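Local structure of secreted protein (Streptomyces lividans TK24, 5LXZ) at residues A245-T250 with S261-D267; L271-E277 with Y288-Q294; T354-P358 with D415-L419. The protein is a secreted copper metalloradical protein of the galactose oxidase-like family AA5, and probably acts as a copper radical oxidase. The protein carries 1 engineered substitution. One frame throughout, in Å; residues are numbered along the deposited sequence.

Interaction 1 (A245-T250 with S261-D267). Engineered in segment 245-250: Ala-247 (natural residue Trp). With CU (copper (II) ion), chain B.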
# COMPACT_ATOMS: atom_id res chain seq x y z
N ALA A 245 1.32 -11.77 -13.95
CA ALA A 245 2.30 -10.73 -13.70
C ALA A 245 1.55 -9.57 -13.05
O ALA A 245 0.45 -9.22 -13.49
CB ALA A 245 2.92 -10.29 -15.00
N ARG A 246 2.13 -9.02 -11.98
CA ARG A 246 1.46 -7.96 -11.22
C ARG A 246 2.47 -6.96 -10.69
O ARG A 246 3.27 -7.29 -9.84
CB ARG A 246 0.66 -8.52 -10.04
CG ARG A 246 -0.31 -9.65 -10.37
CD ARG A 246 -0.90 -10.15 -9.04
NE ARG A 246 -1.68 -11.35 -9.27
CZ ARG A 246 -2.98 -11.38 -9.60
NH1 ARG A 246 -3.72 -10.30 -9.65
NH2 ARG A 246 -3.59 -12.54 -9.85
N ALA A 247 2.41 -5.74 -11.21
CA ALA A 247 2.98 -4.58 -10.55
C ALA A 247 1.89 -3.96 -9.72
O ALA A 247 0.82 -3.61 -10.24
CB ALA A 247 3.52 -3.54 -11.54
N TYR A 248 2.15 -3.79 -8.42
CA TYR A 248 1.25 -3.15 -7.45
C TYR A 248 0.05 -4.01 -7.03
O TYR A 248 -1.09 -3.52 -6.90
CB TYR A 248 0.71 -1.81 -7.96
CG TYR A 248 1.64 -0.68 -8.08
CD1 TYR A 248 3.00 -0.78 -7.83
CD2 TYR A 248 1.10 0.55 -8.40
CE1 TYR A 248 3.80 0.34 -7.95
CE2 TYR A 248 1.88 1.64 -8.54
CZ TYR A 248 3.22 1.54 -8.31
OH TYR A 248 3.92 2.69 -8.45
N PRO A 249 0.25 -5.30 -6.77
CA PRO A 249 -0.84 -6.09 -6.22
C PRO A 249 -1.00 -5.88 -4.69
O PRO A 249 -0.03 -5.54 -3.99
CB PRO A 249 -0.39 -7.50 -6.51
CG PRO A 249 1.05 -7.44 -6.26
CD PRO A 249 1.49 -6.08 -6.79
N THR A 250 -2.22 -6.12 -4.19
CA THR A 250 -2.36 -6.34 -2.75
C THR A 250 -2.32 -7.81 -2.46
O THR A 250 -2.97 -8.59 -3.15
CB THR A 250 -3.66 -5.73 -2.24
OG1 THR A 250 -3.46 -4.32 -2.18
CG2 THR A 250 -4.04 -6.20 -0.85
N SER A 261 -3.99 -12.65 -3.65
CA SER A 261 -3.32 -11.62 -4.46
C SER A 261 -4.33 -11.03 -5.45
O SER A 261 -4.99 -11.78 -6.18
CB SER A 261 -2.16 -12.21 -5.16
OG SER A 261 -1.55 -11.20 -5.93
N VAL A 262 -4.47 -9.71 -5.39
CA VAL A 262 -5.46 -8.96 -6.12
C VAL A 262 -4.83 -7.84 -6.90
O VAL A 262 -4.02 -7.05 -6.38
CB VAL A 262 -6.51 -8.38 -5.16
CG1 VAL A 262 -7.62 -7.64 -5.86
CG2 VAL A 262 -7.12 -9.53 -4.36
N SER A 263 -5.30 -7.73 -8.14
CA SER A 263 -5.00 -6.58 -8.99
C SER A 263 -3.54 -6.53 -9.41
O SER A 263 -2.86 -7.55 -9.44
CB SER A 263 -5.52 -5.27 -8.37
OG SER A 263 -5.55 -4.23 -9.38
N GLY A 264 -3.08 -5.36 -9.81
CA GLY A 264 -1.78 -5.13 -10.37
C GLY A 264 -1.83 -4.88 -11.88
O GLY A 264 -2.86 -5.05 -12.52
N LEU A 265 -0.74 -4.37 -12.39
CA LEU A 265 -0.55 -4.20 -13.83
C LEU A 265 0.16 -5.41 -14.36
O LEU A 265 1.15 -5.87 -13.80
CB LEU A 265 0.24 -2.94 -14.11
CG LEU A 265 -0.34 -1.65 -13.55
CD1 LEU A 265 0.60 -0.50 -13.89
CD2 LEU A 265 -1.70 -1.40 -14.13
N ASP A 266 -0.27 -5.84 -15.54
CA ASP A 266 0.31 -6.99 -16.19
C ASP A 266 1.61 -6.69 -16.94
O ASP A 266 2.18 -5.62 -16.83
CB ASP A 266 -0.77 -7.63 -17.06
CG ASP A 266 -0.91 -6.99 -18.41
OD1 ASP A 266 -0.18 -6.03 -18.77
OD2 ASP A 266 -1.78 -7.50 -19.15
N ASP A 267 2.08 -7.66 -17.73
CA ASP A 267 3.43 -7.58 -18.27
C ASP A 267 3.57 -6.60 -19.44
O ASP A 267 4.68 -6.35 -19.88
CB ASP A 267 3.98 -8.96 -18.64
CG ASP A 267 3.28 -9.60 -19.81
OD1 ASP A 267 2.36 -9.02 -20.45
OD2 ASP A 267 3.68 -10.75 -20.09
CU CU B . 5.12 3.24 -6.87
O HOH W 1 5.86 3.56 -8.90
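Arg-246 lays its guanidinium alongside the turn that follows strand 259-262. NH1 gives a straight hydrogen bond (164°) to Ser-263 O at 2.9 Å, with the acceptor close to the guanidinium plane. Its CG sits beside the backbone N (chi1 -52°) and the chain then runs extended to NE, so CG and CD also pass close to the Ser-263 carbonyl oxygen. Ser-261 OG lies over one face of the group; its 3.3 Å approach to NE has too poor an angle for a hydrogen bond. NH2 turns to Lys-275 O and to a salt bridge with Glu-277, which fixes the guanidinium from a second direction.

Alongside, the two backbones are tied in two places. Engineered Ala-247 and Leu-265 exchange a pair of bonds, Ala-247 N to Leu-265 O at 2.9 Å and Leu-265 N to Ala-247 O at 2.8 Å, while their CB atoms stand 4.2 Å apart. Thr-250 and Val-262 form the second antiparallel hydrogen-bonded pair. Between them a CA-H...O approach of Gly-264 CA to Ala-247 O, at 3.0 Å, lets the chains run close.

With CG anti to its carbonyl carbon (chi1 -69°), Tyr-248 carries its ring away from the pairing, and OH binds the copper at 2.1 Å. Water 1, a further copper ligand, lies in the ring plane at its edge. His-461 and His-548 bind the same copper; Tyr-460, also of the site, hydrogen-bonds Tyr-248 OH, and Tyr-298 stacks on the Tyr-248 ring. The contact thus joins the opening of a Kelch propeller blade to the copper centre characteristic of galactose oxidase-like enzymes.

Interaction 2 (L271-E277 with Y288-Q294). With EDO (1,2-ethanediol), chain O; EDO (1,2-ethanediol), chain M; ACT (acetate ion), chain D.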
# COMPACT_ATOMS: atom_id res chain seq x y z
N LEU A 271 -4.14 -3.26 -16.69
CA LEU A 271 -4.69 -3.76 -15.39
C LEU A 271 -5.03 -5.23 -15.51
O LEU A 271 -5.62 -5.67 -16.50
CB LEU A 271 -5.92 -2.99 -14.96
CG LEU A 271 -6.32 -3.22 -13.49
CD1 LEU A 271 -5.49 -2.44 -12.50
CD2 LEU A 271 -7.77 -2.87 -13.30
N VAL A 272 -4.63 -6.02 -14.52
CA VAL A 272 -5.06 -7.42 -14.47
C VAL A 272 -6.58 -7.35 -14.30
O VAL A 272 -7.08 -6.68 -13.39
CB VAL A 272 -4.37 -8.15 -13.33
CG1 VAL A 272 -4.97 -9.55 -13.19
CG2 VAL A 272 -2.88 -8.23 -13.59
N PRO A 273 -7.33 -8.04 -15.17
CA PRO A 273 -8.78 -7.83 -15.21
C PRO A 273 -9.55 -8.68 -14.21
O PRO A 273 -10.41 -9.51 -14.57
CB PRO A 273 -9.13 -8.22 -16.67
CG PRO A 273 -8.15 -9.29 -16.97
CD PRO A 273 -6.87 -8.86 -16.30
N GLY A 274 -9.26 -8.47 -12.93
CA GLY A 274 -9.97 -9.18 -11.88
C GLY A 274 -9.64 -10.66 -11.74
O GLY A 274 -10.40 -11.35 -11.06
N LYS A 275 -8.51 -11.11 -12.28
CA LYS A 275 -8.05 -12.48 -12.15
C LYS A 275 -7.20 -12.54 -10.87
O LYS A 275 -6.08 -12.00 -10.84
CB LYS A 275 -7.28 -12.91 -13.37
CG LYS A 275 -8.14 -12.89 -14.64
CD LYS A 275 -7.33 -13.34 -15.84
CE LYS A 275 -8.17 -13.58 -17.07
NZ LYS A 275 -7.36 -14.13 -18.18
N ASN A 276 -7.80 -13.03 -9.81
CA ASN A 276 -7.15 -13.11 -8.50
C ASN A 276 -6.64 -14.50 -8.22
O ASN A 276 -7.11 -15.49 -8.85
CB ASN A 276 -8.13 -12.64 -7.45
CG ASN A 276 -8.67 -11.28 -7.78
OD1 ASN A 276 -7.89 -10.39 -8.12
ND2 ASN A 276 -9.97 -11.11 -7.74
N GLU A 277 -5.67 -14.63 -7.31
CA GLU A 277 -5.08 -15.90 -7.01
C GLU A 277 -4.75 -16.03 -5.57
O GLU A 277 -4.67 -15.04 -4.84
CB GLU A 277 -3.87 -16.23 -7.87
CG GLU A 277 -2.77 -15.27 -7.95
CD GLU A 277 -1.92 -15.59 -9.23
OE1 GLU A 277 -1.41 -16.76 -9.37
OE2 GLU A 277 -1.79 -14.72 -10.14
N TYR A 288 -5.66 -19.92 -9.06
CA TYR A 288 -6.66 -18.92 -9.38
C TYR A 288 -7.93 -19.10 -8.57
O TYR A 288 -8.34 -20.23 -8.29
CB TYR A 288 -7.06 -18.94 -10.83
CG TYR A 288 -6.13 -18.33 -11.80
CD1 TYR A 288 -6.00 -16.97 -11.91
CD2 TYR A 288 -5.42 -19.12 -12.67
CE1 TYR A 288 -5.15 -16.40 -12.82
CE2 TYR A 288 -4.60 -18.55 -13.65
CZ TYR A 288 -4.48 -17.19 -13.74
OH TYR A 288 -3.65 -16.63 -14.67
N THR A 289 -8.55 -17.99 -8.16
CA THR A 289 -9.94 -18.03 -7.72
C THR A 289 -10.81 -18.26 -8.95
O THR A 289 -10.36 -18.14 -10.09
CB THR A 289 -10.35 -16.75 -7.01
OG1 THR A 289 -10.16 -15.64 -7.89
CG2 THR A 289 -9.52 -16.56 -5.74
N ASP A 290 -12.06 -18.64 -8.70
CA ASP A 290 -12.94 -19.03 -9.81
C ASP A 290 -13.50 -17.89 -10.61
O ASP A 290 -13.72 -18.05 -11.82
CB ASP A 290 -14.10 -19.84 -9.27
CG ASP A 290 -13.67 -21.16 -8.69
OD1 ASP A 290 -12.54 -21.63 -8.97
OD2 ASP A 290 -14.51 -21.68 -7.91
N LYS A 291 -13.84 -16.80 -9.94
CA LYS A 291 -14.62 -15.73 -10.53
C LYS A 291 -13.83 -14.42 -10.50
O LYS A 291 -12.96 -14.22 -9.67
CB LYS A 291 -15.92 -15.54 -9.80
CG LYS A 291 -16.86 -16.73 -9.89
CD LYS A 291 -18.07 -16.52 -9.00
CE LYS A 291 -19.03 -17.70 -9.01
NZ LYS A 291 -20.10 -17.49 -8.00
N VAL A 292 -14.12 -13.61 -11.49
CA VAL A 292 -13.50 -12.32 -11.65
C VAL A 292 -13.98 -11.32 -10.61
O VAL A 292 -15.18 -11.15 -10.39
CB VAL A 292 -13.92 -11.77 -13.06
CG1 VAL A 292 -13.56 -10.32 -13.27
CG2 VAL A 292 -13.29 -12.61 -14.14
N ARG A 293 -13.04 -10.58 -10.01
CA ARG A 293 -13.41 -9.36 -9.31
C ARG A 293 -12.27 -8.38 -9.37
O ARG A 293 -11.16 -8.61 -8.89
CB ARG A 293 -13.86 -9.55 -7.89
CG ARG A 293 -14.35 -8.21 -7.36
CD ARG A 293 -15.30 -8.31 -6.23
NE ARG A 293 -16.58 -8.95 -6.50
CZ ARG A 293 -17.64 -8.39 -7.08
NH1 ARG A 293 -17.63 -7.14 -7.54
NH2 ARG A 293 -18.76 -9.09 -7.19
N GLN A 294 -12.58 -7.29 -10.07
CA GLN A 294 -11.59 -6.31 -10.43
C GLN A 294 -11.54 -5.13 -9.49
O GLN A 294 -12.59 -4.62 -9.06
CB GLN A 294 -11.84 -5.84 -11.86
CG GLN A 294 -10.77 -4.94 -12.42
CD GLN A 294 -11.11 -4.43 -13.80
OE1 GLN A 294 -11.39 -3.23 -13.98
NE2 GLN A 294 -11.04 -5.30 -14.76
C1 EDO O . -14.65 -17.56 -6.08
O1 EDO O . -14.10 -16.69 -7.05
C2 EDO O . -13.50 -18.15 -5.28
O2 EDO O . -12.72 -19.15 -5.98
C1 EDO M . -16.33 -4.39 -6.48
O1 EDO M . -16.90 -3.47 -7.42
C2 EDO M . -15.01 -4.92 -7.04
O2 EDO M . -15.10 -5.37 -8.41
C ACT D . -21.08 -6.64 -8.53
O ACT D . -20.80 -7.76 -9.03
OXT ACT D . -21.65 -6.56 -7.43
CH3 ACT D . -20.71 -5.40 -9.28
O HOH W 2 -11.75 -13.50 -7.34
O HOH W 3 -10.06 -14.76 -10.47
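Asn-276 and Thr-289 lie at the middle of a partly buried, largely polar contact between two loops of one propeller blade: segment 271-277 leads into strand 277-280, and segment 288-294 carries the chain out of strand 285-288. Backbone atoms and one amide do most of the joining. Thr-289 N donates to Asn-276 O at 3.0 Å, approaching from above the carbonyl plane. In return the Asn-276 amide reaches across to the other arm of the second loop: ND2 gives Arg-293 O a nearly straight bond (167°) of 3.0 Å, on a carbonyl lone pair and close to the plane of the amide. That reach depends on CG lying beside the backbone N (chi1 -54°). A further bond, Arg-293 N to Gly-274 O at 2.9 Å, ties the same residue back to the first loop. Two waters fill in the polar ends: water 2 joins Asn-276 ND2, Thr-289 OG1 and Lys-291 O, while water 3 accepts from Asn-276 N.

The backbones come nearest at Gly-274, whose CA is 3.6 Å from Gln-294 CA; Val-292 CG1 lies close to Pro-273 O and Gly-274 O. Past it, the extended Gln-294 crosses Leu-271, with CD2 of Leu-271 3.7 Å from Gln-294 CG, and Gln-294 NE2 lies 3.4 Å from Pro-273 CA. At the opposite end Lys-275 CB approaches Tyr-288 CE1 at 4.1 Å.

Around the pair, Glu-277 accepts from His-243 N through OE1 and from Glu-244 N through OE2, and the Tyr-288 ring stacks on His-243 and bonds Glu-244 through OH. Asn-276 and Arg-293 rest on Trp-330 of strand 328-330 in the next blade, Arg-293 also bonding Asn-335 O, while Asn-276 touches Val-262 and Thr-289 touches Leu-260, both on strand 259-262.

Interaction 3 (T354-P358 with D415-L419)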
# COMPACT_ATOMS: atom_id res chain seq x y z
N THR A 354 -5.57 3.71 5.08
CA THR A 354 -6.63 2.98 5.73
C THR A 354 -6.04 2.31 6.95
O THR A 354 -4.98 1.68 6.84
CB THR A 354 -7.18 1.86 4.84
OG1 THR A 354 -7.52 2.37 3.55
CG2 THR A 354 -8.40 1.24 5.47
N VAL A 355 -6.77 2.39 8.06
CA VAL A 355 -6.37 1.73 9.31
C VAL A 355 -7.55 1.03 9.91
O VAL A 355 -8.64 1.62 9.98
CB VAL A 355 -5.82 2.78 10.33
CG1 VAL A 355 -5.46 2.14 11.63
CG2 VAL A 355 -4.58 3.45 9.78
N LEU A 356 -7.32 -0.20 10.37
CA LEU A 356 -8.25 -0.90 11.25
C LEU A 356 -7.96 -0.35 12.65
O LEU A 356 -6.88 -0.58 13.18
CB LEU A 356 -8.06 -2.40 11.16
CG LEU A 356 -8.83 -3.26 12.15
CD1 LEU A 356 -10.30 -2.92 12.22
CD2 LEU A 356 -8.64 -4.70 11.76
N LEU A 357 -8.85 0.50 13.15
CA LEU A 357 -8.59 1.19 14.39
C LEU A 357 -8.43 0.26 15.56
O LEU A 357 -9.03 -0.81 15.59
CB LEU A 357 -9.69 2.19 14.71
CG LEU A 357 -9.86 3.32 13.71
CD1 LEU A 357 -11.13 4.10 14.04
CD2 LEU A 357 -8.67 4.25 13.70
N PRO A 358 -7.62 0.67 16.55
CA PRO A 358 -7.46 -0.12 17.75
C PRO A 358 -8.66 0.07 18.68
O PRO A 358 -9.14 1.20 18.78
CB PRO A 358 -6.16 0.44 18.35
CG PRO A 358 -6.05 1.81 17.88
CD PRO A 358 -6.76 1.87 16.54
N ASP A 415 -0.90 2.52 22.75
CA ASP A 415 -1.87 3.12 23.65
C ASP A 415 -3.25 3.32 23.02
O ASP A 415 -4.11 3.98 23.60
CB ASP A 415 -1.34 4.44 24.21
CG ASP A 415 -1.15 5.49 23.15
OD1 ASP A 415 -1.24 5.18 21.94
OD2 ASP A 415 -0.92 6.66 23.51
N ASP A 416 -3.45 2.78 21.80
CA ASP A 416 -4.69 2.90 21.01
C ASP A 416 -4.81 4.20 20.24
O ASP A 416 -5.81 4.40 19.51
CB ASP A 416 -5.97 2.63 21.78
CG ASP A 416 -6.02 1.27 22.39
OD1 ASP A 416 -5.42 0.33 21.86
OD2 ASP A 416 -6.73 1.10 23.42
N SER A 417 -3.82 5.07 20.33
CA SER A 417 -3.74 6.18 19.40
C SER A 417 -3.26 5.73 18.02
O SER A 417 -2.70 4.64 17.87
CB SER A 417 -2.89 7.31 19.96
OG SER A 417 -1.53 7.04 19.99
N VAL A 418 -3.55 6.54 17.02
CA VAL A 418 -3.06 6.35 15.68
C VAL A 418 -2.28 7.59 15.27
O VAL A 418 -2.81 8.68 15.26
CB VAL A 418 -4.18 6.08 14.67
CG1 VAL A 418 -3.59 5.83 13.27
CG2 VAL A 418 -5.00 4.88 15.11
N LEU A 419 -1.03 7.43 14.93
CA LEU A 419 -0.20 8.52 14.43
C LEU A 419 -0.45 8.75 12.97
O LEU A 419 -0.21 7.82 12.17
CB LEU A 419 1.27 8.24 14.68
CG LEU A 419 2.29 9.26 14.21
CD1 LEU A 419 2.12 10.59 14.90
CD2 LEU A 419 3.71 8.71 14.37
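Pro-358 wedges its ring against the turn at Asp-416 and Val-418, and here the two segments meet most closely. CG of the proline stands 3.1 Å from Asp-416 O, and CB lies 3.6 Å from Asp-416 OD1, so the ring is pressed against both the backbone and the carboxylate of one residue. Its CD meets Val-418 CG2 at 3.8 Å. The same methyl, placed beside the backbone N of Val-418 with CG1 anti to it (chi1 -178°), also takes Leu-357 CD2 at 4.0 Å, the leucine crossing the valine at about a right angle.

Contact thins further along strand 353-356. Val-355 CG2 and Val-418 CG1 are only loosely apposed at 4.3 Å, and Val-355 leans instead on Ala-410 and Ile-412 of strand 409-412.

The polar, partly exposed side lies right beside the proline: the Asp-416 carboxylate turns to salt bridges with Arg-539 and Lys-537. An Asx turn spans Asp-416: Asp-415 OD1 accepts from Ser-417 N at 3.0 Å and from Ser-417 OG at 2.7 Å.

No hydrogen bond links the two segments, and Asp-416 O is buried against the proline without a polar partner. What holds them together is therefore van der Waals packing between neighbouring blades, while the charge beside the proline is probably offset by the salt bridges to Arg-539 and Lys-537 of strand 535-541.

Interactions 1 and 2 belong to one blade of the propeller, the antiparallel sheet of strands 250-253, 259-262, 277-280 and 285-288, and all four segments fall in one Kelch range. Their centres are 10 Å apart and they touch, with Ser-261 N 2.8 Å from Glu-277 O, so the copper-bearing loop and the polar edge of the blade are in direct contact. Interaction 3 follows both in the chain and joins two later blades, that of strand 353-356 and that of strand 418-421. Its centre lies about 28 Å from that of interaction 1, across the chain's centre, and about 31 Å from that of interaction 2. Two contacts thus hold one blade and its copper-binding tyrosine together, and the third packs one blade on the next.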